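Local coordinates for p-47 protein (Clostridium botulinum E1 str. 'BoNT E Beluga', PDB 5WIX) that is of unknown function but adopts a BPI-like tulip fold and may bind lipids or other hydrophobic ligands, at residues E68-G73 against I102-I107; Y295-N300 against K385-S390; E326-K331 against L367-P372. All coordinates share one frame; numbering follows the deposited sequence.

Contact 1: E68-G73 against I102-I107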
# COMPACT_ATOMS: atom_id res chain seq x y z
N GLU A 68 8.94 23.28 8.84
CA GLU A 68 7.88 22.49 9.45
C GLU A 68 6.71 22.38 8.49
O GLU A 68 6.03 23.37 8.20
CB GLU A 68 7.45 23.12 10.78
CG GLU A 68 6.33 22.40 11.51
CD GLU A 68 5.91 23.16 12.76
OE1 GLU A 68 6.80 23.65 13.49
OE2 GLU A 68 4.69 23.28 13.00
N ILE A 69 6.49 21.18 8.00
CA ILE A 69 5.42 20.91 7.06
C ILE A 69 4.08 21.03 7.79
O ILE A 69 3.96 20.61 8.95
CB ILE A 69 5.59 19.51 6.44
CG1 ILE A 69 7.05 19.32 6.05
CG2 ILE A 69 4.66 19.32 5.24
CD1 ILE A 69 7.42 17.90 5.73
N ILE A 70 3.09 21.63 7.13
CA ILE A 70 1.77 21.83 7.75
C ILE A 70 0.66 21.53 6.76
O ILE A 70 0.90 21.28 5.58
CB ILE A 70 1.57 23.29 8.33
CG1 ILE A 70 1.33 24.32 7.21
CG2 ILE A 70 2.72 23.71 9.24
CD1 ILE A 70 0.82 25.68 7.71
N ASN A 71 -0.58 21.56 7.26
CA ASN A 71 -1.76 21.41 6.42
C ASN A 71 -1.87 22.45 5.33
O ASN A 71 -1.12 23.42 5.30
CB ASN A 71 -3.04 21.48 7.26
CG ASN A 71 -3.22 20.29 8.17
OD1 ASN A 71 -2.30 19.90 8.88
ND2 ASN A 71 -4.41 19.71 8.16
N GLY A 72 -2.84 22.27 4.44
CA GLY A 72 -3.15 23.25 3.42
C GLY A 72 -2.47 22.93 2.12
O GLY A 72 -2.71 23.58 1.09
N GLY A 73 -1.61 21.92 2.17
CA GLY A 73 -0.94 21.41 0.99
C GLY A 73 -1.91 20.74 0.03
O GLY A 73 -2.60 19.79 0.40
N ILE A 102 8.59 34.56 10.30
CA ILE A 102 8.15 33.21 10.02
C ILE A 102 7.20 33.17 8.81
O ILE A 102 5.97 33.25 8.97
CB ILE A 102 7.47 32.58 11.25
CG1 ILE A 102 8.38 32.74 12.47
CG2 ILE A 102 7.18 31.12 10.99
CD1 ILE A 102 7.78 32.23 13.75
N PRO A 103 7.79 33.07 7.61
CA PRO A 103 7.03 33.00 6.36
C PRO A 103 6.40 31.64 6.15
O PRO A 103 6.88 30.63 6.67
CB PRO A 103 8.08 33.29 5.28
CG PRO A 103 9.39 32.99 5.90
CD PRO A 103 9.24 33.20 7.37
N ILE A 104 5.32 31.62 5.38
CA ILE A 104 4.67 30.36 5.06
C ILE A 104 4.57 30.18 3.56
O ILE A 104 3.94 30.98 2.85
CB ILE A 104 3.29 30.27 5.70
CG1 ILE A 104 3.42 30.30 7.23
CG2 ILE A 104 2.56 29.04 5.22
CD1 ILE A 104 2.18 29.88 7.97
N LEU A 105 5.21 29.12 3.10
CA LEU A 105 5.33 28.82 1.68
C LEU A 105 4.53 27.58 1.30
O LEU A 105 4.20 26.76 2.16
CB LEU A 105 6.79 28.60 1.31
CG LEU A 105 7.73 29.64 1.91
CD1 LEU A 105 9.19 29.26 1.75
CD2 LEU A 105 7.43 30.94 1.21
N GLU A 106 4.23 27.47 0.02
CA GLU A 106 3.80 26.21 -0.57
C GLU A 106 4.84 25.84 -1.60
O GLU A 106 5.23 26.69 -2.41
CB GLU A 106 2.42 26.32 -1.22
CG GLU A 106 1.25 26.14 -0.27
CD GLU A 106 -0.07 26.12 -1.02
OE1 GLU A 106 -1.03 25.49 -0.52
OE2 GLU A 106 -0.14 26.73 -2.11
N ILE A 107 5.32 24.60 -1.57
CA ILE A 107 6.35 24.16 -2.51
C ILE A 107 6.03 22.82 -3.20
O ILE A 107 5.26 22.01 -2.68
CB ILE A 107 7.72 24.01 -1.81
CG1 ILE A 107 7.91 25.08 -0.75
CG2 ILE A 107 8.83 24.11 -2.82
CD1 ILE A 107 9.34 25.19 -0.28
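I70 and I104 meet at their outermost methyls, and two residues further along each chain G72 meets the carboxylate of E106; these two points make up most of a small contact that buries 115 Å² in all. I70 comes first. It leans across to I104, with its CG1 branch lying between the backbone N and the carbonyl carbon (chi1 74°) and CD1 carried on in an extended chain. The two CD1 atoms, of I70 and of I104, stand 4.4 Å apart, an apolar touch at methyl ends rather than a broad overlap, and the two CA atoms remain 9.4 Å apart. Past N71 the chain loops over toward the glutamate. G72 adopts a left-handed backbone conformation that glycine takes easily, and its carbonyl O lies 3.0 Å from OE1 of E106. Both are acceptors, so this is proximity and not a bond, and at this resolution the closeness carries little weight; OE1 also has a long, weak ion pair with R79. E106 gets there with CG beside its own backbone N (chi1 -84°) and an extended chain beyond it. At G73 the backbones draw closer, 6.9 Å from its CA to the CA of E106, with OE1 of E106 4.4 Å from the glycine CA. Strand 78-85 explains the spacing: it is antiparallel to both 58-70 and 104-113 and runs between them, its R79 paired by backbone with I70, while helix 31-42 packs through V34 against I69.

Contact 2: Y295-N300 against K385-S390; sequences YYPEIN and KSFRDS
F387 is the residue through which the helix reaches the strand, and it meets I299 and P297 there. F387 itself points at the strand, while I299 comes from the opposite direction and lays its CG1-CD1 arm over one face of the ring. CD1 of I299 is 3.8 Å from the ring centroid and 24° off the normal, a CH-pi contact shifted toward the rim; the same methyl is 3.5 Å from CE1 of F387. CG1 of I299 follows over the far end of the ring, 3.5 Å from CZ of F387. With CG1 beside the backbone N of I299 (chi1 -58°), the arm is directed at the helix, and an unusual chi2 of 129° sets CD1 over the ring. P297 adds a lighter touch, its CB 4.3 Å from CZ of F387 and approaching obliquely. Next, the adjacent R388 and D389 form a long salt bridge. S390 then turns its OG back to the carbonyl O of F387, 2.6 Å away and on a lone pair in the carbonyl plane; S390 N binds that same oxygen. W285 meets the F387 ring edge-to-face, and L316, L332 and M334 of neighbouring strands also touch it. A long helix laid by its apolar side into a strongly curled antiparallel sheet is the hallmark of the tulip fold, shared with bactericidal/permeability-increasing protein.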
# COMPACT_ATOMS: atom_id res chain seq x y z
N TYR A 295 -9.26 -42.75 -2.86
CA TYR A 295 -10.12 -42.02 -3.78
C TYR A 295 -9.48 -40.67 -4.14
O TYR A 295 -8.68 -40.14 -3.37
CB TYR A 295 -11.52 -41.87 -3.20
CG TYR A 295 -12.15 -43.20 -2.80
CD1 TYR A 295 -13.12 -43.80 -3.61
CD2 TYR A 295 -11.78 -43.85 -1.62
CE1 TYR A 295 -13.69 -45.02 -3.24
CE2 TYR A 295 -12.35 -45.05 -1.25
CZ TYR A 295 -13.30 -45.64 -2.06
OH TYR A 295 -13.86 -46.86 -1.68
N TYR A 296 -9.82 -40.15 -5.32
CA TYR A 296 -9.14 -38.99 -5.90
C TYR A 296 -10.14 -38.02 -6.48
O TYR A 296 -10.30 -37.93 -7.70
CB TYR A 296 -8.17 -39.40 -7.01
CG TYR A 296 -6.94 -40.14 -6.55
CD1 TYR A 296 -5.73 -39.48 -6.42
CD2 TYR A 296 -6.99 -41.49 -6.25
CE1 TYR A 296 -4.60 -40.14 -6.01
CE2 TYR A 296 -5.85 -42.18 -5.84
CZ TYR A 296 -4.65 -41.50 -5.72
OH TYR A 296 -3.51 -42.16 -5.30
N PRO A 297 -10.80 -37.24 -5.60
CA PRO A 297 -11.92 -36.42 -6.06
C PRO A 297 -11.43 -35.30 -6.95
O PRO A 297 -10.24 -35.00 -6.91
CB PRO A 297 -12.51 -35.89 -4.76
CG PRO A 297 -11.34 -35.81 -3.85
CD PRO A 297 -10.45 -36.98 -4.19
N GLU A 298 -12.32 -34.71 -7.74
CA GLU A 298 -11.93 -33.56 -8.55
C GLU A 298 -12.98 -32.46 -8.48
O GLU A 298 -14.16 -32.68 -8.76
CB GLU A 298 -11.69 -33.97 -10.00
CG GLU A 298 -12.84 -34.69 -10.64
CD GLU A 298 -12.44 -35.45 -11.88
OE1 GLU A 298 -12.65 -34.90 -12.98
OE2 GLU A 298 -11.91 -36.60 -11.76
N ILE A 299 -12.52 -31.27 -8.09
CA ILE A 299 -13.36 -30.09 -8.11
C ILE A 299 -13.41 -29.52 -9.53
O ILE A 299 -12.36 -29.30 -10.15
CB ILE A 299 -12.86 -29.01 -7.13
CG1 ILE A 299 -12.80 -29.56 -5.70
CG2 ILE A 299 -13.80 -27.84 -7.16
CD1 ILE A 299 -11.47 -29.34 -5.00
N ASN A 300 -14.61 -29.26 -10.03
CA ASN A 300 -14.77 -28.87 -11.43
C ASN A 300 -14.92 -27.38 -11.69
O ASN A 300 -14.47 -26.89 -12.74
CB ASN A 300 -15.97 -29.59 -12.01
CG ASN A 300 -15.62 -30.97 -12.47
OD1 ASN A 300 -14.56 -31.18 -13.07
ND2 ASN A 300 -16.48 -31.93 -12.16
N LYS A 385 -14.70 -32.71 3.64
CA LYS A 385 -13.87 -32.32 4.77
C LYS A 385 -12.50 -31.92 4.26
O LYS A 385 -12.00 -30.85 4.59
CB LYS A 385 -13.79 -33.45 5.80
CG LYS A 385 -15.17 -33.72 6.44
CD LYS A 385 -15.16 -34.78 7.54
CE LYS A 385 -16.55 -34.92 8.20
NZ LYS A 385 -16.56 -35.95 9.29
N SER A 386 -11.92 -32.76 3.40
CA SER A 386 -10.61 -32.48 2.85
C SER A 386 -10.55 -31.08 2.25
O SER A 386 -9.58 -30.38 2.47
CB SER A 386 -10.23 -33.51 1.79
OG SER A 386 -8.82 -33.73 1.81
N PHE A 387 -11.61 -30.71 1.53
CA PHE A 387 -11.69 -29.41 0.86
C PHE A 387 -11.63 -28.24 1.85
O PHE A 387 -10.68 -27.44 1.88
CB PHE A 387 -12.99 -29.30 0.06
CG PHE A 387 -13.09 -30.25 -1.08
CD1 PHE A 387 -11.97 -30.90 -1.56
CD2 PHE A 387 -14.32 -30.48 -1.69
CE1 PHE A 387 -12.07 -31.78 -2.63
CE2 PHE A 387 -14.44 -31.35 -2.76
CZ PHE A 387 -13.32 -32.00 -3.23
N ARG A 388 -12.70 -28.15 2.64
CA ARG A 388 -12.76 -27.23 3.76
C ARG A 388 -11.43 -27.12 4.50
O ARG A 388 -10.89 -26.03 4.66
CB ARG A 388 -13.85 -27.66 4.73
CG ARG A 388 -13.80 -26.91 6.04
CD ARG A 388 -14.94 -27.28 6.93
NE ARG A 388 -14.78 -28.63 7.43
CZ ARG A 388 -15.77 -29.33 7.98
NH1 ARG A 388 -16.98 -28.80 8.10
NH2 ARG A 388 -15.53 -30.57 8.41
N ASP A 389 -10.88 -28.26 4.92
CA ASP A 389 -9.64 -28.27 5.68
C ASP A 389 -8.52 -27.47 4.98
O ASP A 389 -7.66 -26.88 5.66
CB ASP A 389 -9.19 -29.72 5.94
CG ASP A 389 -9.94 -30.39 7.10
OD1 ASP A 389 -11.12 -30.04 7.37
OD2 ASP A 389 -9.34 -31.28 7.75
N SER A 390 -8.57 -27.42 3.65
CA SER A 390 -7.48 -26.82 2.87
C SER A 390 -7.64 -25.32 2.80
O SER A 390 -6.72 -24.62 2.38
CB SER A 390 -7.44 -27.38 1.45
OG SER A 390 -8.50 -26.82 0.68

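Contact 3: E326-K331 against L367-P372; sequences ERIYSK and LLDGIP
The start of helix 370-390, the long helix of this tulip-type unit, meets I328 of strand 328-343 through P372 of its first turn and D369 just before it. It is a small surface contact, burying 94 Å². I328 supplies the whole strand side. CG1 lies beside its backbone N (chi1 -67°) and the chain then runs out extended, an arrangement that presents CD1 to the helix start. That methyl stands 4.3 Å from CG of P372, an apolar touch, and 4.4 Å from OD2 of D369, which is mere proximity to a carboxylate. OD2 of D369 and CG of P372 are themselves 4.7 Å apart, so the three atoms form a nearly equilateral triangle, with the methyl about equally far from both. D369 occupies the N-cap position, yet its side chain makes no capping bond. P372 fits the first turn, where a proline costs no backbone helix bond. One turn further on, the helix is fastened to the strand by a hydrogen bond from S330 OG to the carbonyl O of A376. On its own sheet I328 pairs by backbone with L322 of strand 311-322, and S330 touches C361 and P363 on strand 348-363, the other neighbour.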
# COMPACT_ATOMS: atom_id res chain seq x y z
N GLU A 326 -16.20 -47.56 -11.59
CA GLU A 326 -15.84 -46.27 -12.17
C GLU A 326 -17.05 -45.41 -12.51
O GLU A 326 -17.02 -44.19 -12.32
CB GLU A 326 -14.99 -46.50 -13.42
CG GLU A 326 -13.56 -46.93 -13.09
CD GLU A 326 -12.89 -45.99 -12.11
OE1 GLU A 326 -13.12 -44.76 -12.22
OE2 GLU A 326 -12.14 -46.47 -11.23
N ARG A 327 -18.12 -46.05 -12.96
CA ARG A 327 -19.29 -45.33 -13.42
C ARG A 327 -20.30 -45.05 -12.31
O ARG A 327 -21.47 -44.78 -12.56
CB ARG A 327 -19.92 -46.11 -14.56
CG ARG A 327 -18.90 -46.40 -15.65
CD ARG A 327 -19.48 -47.22 -16.76
NE ARG A 327 -18.57 -47.30 -17.90
CZ ARG A 327 -18.84 -47.98 -19.02
NH1 ARG A 327 -19.98 -48.64 -19.14
NH2 ARG A 327 -17.96 -48.00 -20.01
N ILE A 328 -19.83 -45.11 -11.07
CA ILE A 328 -20.64 -44.72 -9.92
C ILE A 328 -19.85 -43.72 -9.10
O ILE A 328 -18.80 -44.05 -8.54
CB ILE A 328 -21.04 -45.93 -9.06
CG1 ILE A 328 -21.99 -46.83 -9.83
CG2 ILE A 328 -21.73 -45.50 -7.78
CD1 ILE A 328 -22.28 -48.16 -9.14
N TYR A 329 -20.38 -42.50 -9.03
CA TYR A 329 -19.71 -41.35 -8.41
C TYR A 329 -20.60 -40.62 -7.41
O TYR A 329 -21.80 -40.88 -7.31
CB TYR A 329 -19.26 -40.36 -9.50
CG TYR A 329 -20.40 -39.83 -10.35
CD1 TYR A 329 -21.14 -38.72 -9.95
CD2 TYR A 329 -20.73 -40.43 -11.55
CE1 TYR A 329 -22.18 -38.23 -10.73
CE2 TYR A 329 -21.78 -39.95 -12.34
CZ TYR A 329 -22.49 -38.85 -11.92
OH TYR A 329 -23.52 -38.38 -12.70
N SER A 330 -20.02 -39.67 -6.69
CA SER A 330 -20.74 -38.87 -5.72
C SER A 330 -20.56 -37.38 -6.03
O SER A 330 -19.43 -36.89 -6.06
CB SER A 330 -20.25 -39.20 -4.30
OG SER A 330 -21.22 -38.88 -3.32
N LYS A 331 -21.66 -36.67 -6.28
CA LYS A 331 -21.56 -35.24 -6.58
C LYS A 331 -21.36 -34.42 -5.29
O LYS A 331 -22.07 -34.61 -4.29
CB LYS A 331 -22.77 -34.74 -7.38
CG LYS A 331 -24.11 -34.79 -6.67
CD LYS A 331 -25.25 -34.48 -7.65
CE LYS A 331 -26.62 -34.55 -6.97
NZ LYS A 331 -27.75 -34.40 -7.94
N LEU A 367 -31.81 -47.97 -7.87
CA LEU A 367 -32.38 -49.19 -7.32
C LEU A 367 -31.51 -49.81 -6.20
O LEU A 367 -31.11 -49.12 -5.26
CB LEU A 367 -32.67 -50.19 -8.45
CG LEU A 367 -33.88 -51.10 -8.25
CD1 LEU A 367 -35.17 -50.35 -8.51
CD2 LEU A 367 -33.77 -52.33 -9.14
N LEU A 368 -31.25 -51.10 -6.40
CA LEU A 368 -30.73 -52.06 -5.44
C LEU A 368 -29.34 -51.80 -4.89
O LEU A 368 -29.06 -52.10 -3.73
CB LEU A 368 -30.79 -53.48 -6.03
CG LEU A 368 -32.11 -54.23 -5.86
CD1 LEU A 368 -32.50 -54.30 -4.39
CD2 LEU A 368 -33.21 -53.57 -6.68
N ASP A 369 -28.44 -51.27 -5.71
CA ASP A 369 -27.04 -51.25 -5.34
C ASP A 369 -26.84 -50.12 -4.35
O ASP A 369 -26.26 -49.08 -4.64
CB ASP A 369 -26.16 -51.02 -6.57
CG ASP A 369 -26.65 -49.88 -7.44
OD1 ASP A 369 -27.42 -49.03 -6.94
OD2 ASP A 369 -26.28 -49.83 -8.63
N GLY A 370 -27.35 -50.39 -3.15
CA GLY A 370 -27.25 -49.50 -2.01
C GLY A 370 -25.86 -49.59 -1.43
O GLY A 370 -25.35 -48.62 -0.86
N ILE A 371 -25.23 -50.75 -1.59
CA ILE A 371 -23.91 -51.00 -1.03
C ILE A 371 -22.82 -50.08 -1.59
O ILE A 371 -22.01 -49.56 -0.83
CB ILE A 371 -23.46 -52.46 -1.25
CG1 ILE A 371 -24.64 -53.44 -1.17
CG2 ILE A 371 -22.32 -52.80 -0.31
CD1 ILE A 371 -25.40 -53.46 0.15
N PRO A 372 -22.78 -49.87 -2.92
CA PRO A 372 -21.83 -48.83 -3.33
C PRO A 372 -22.31 -47.42 -2.95
O PRO A 372 -21.48 -46.58 -2.58
CB PRO A 372 -21.75 -48.99 -4.85
CG PRO A 372 -23.04 -49.59 -5.21
CD PRO A 372 -23.35 -50.55 -4.09

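How the contacts relate
Starting from the N terminus, contact 1 closes the first loop, joining next-but-one strands of the ten-stranded sheet, and is complete long before the others begin. Contact 2 opens at 295-300 and closes only at 385-390. Contact 3 is nested within that loop, from 326-331 to 367-372. Both fasten helix 370-390 to the same eight-stranded curled sheet, contact 3 at the helix's N-terminal end and contact 2 at its C-terminal end; their centres are about 19 Å apart. Contact 1 lies on the opposite side of the chain's centre, its centre about 60 Å from that of contact 2 and about 78 Å from that of contact 3, in keeping with an elongated molecule.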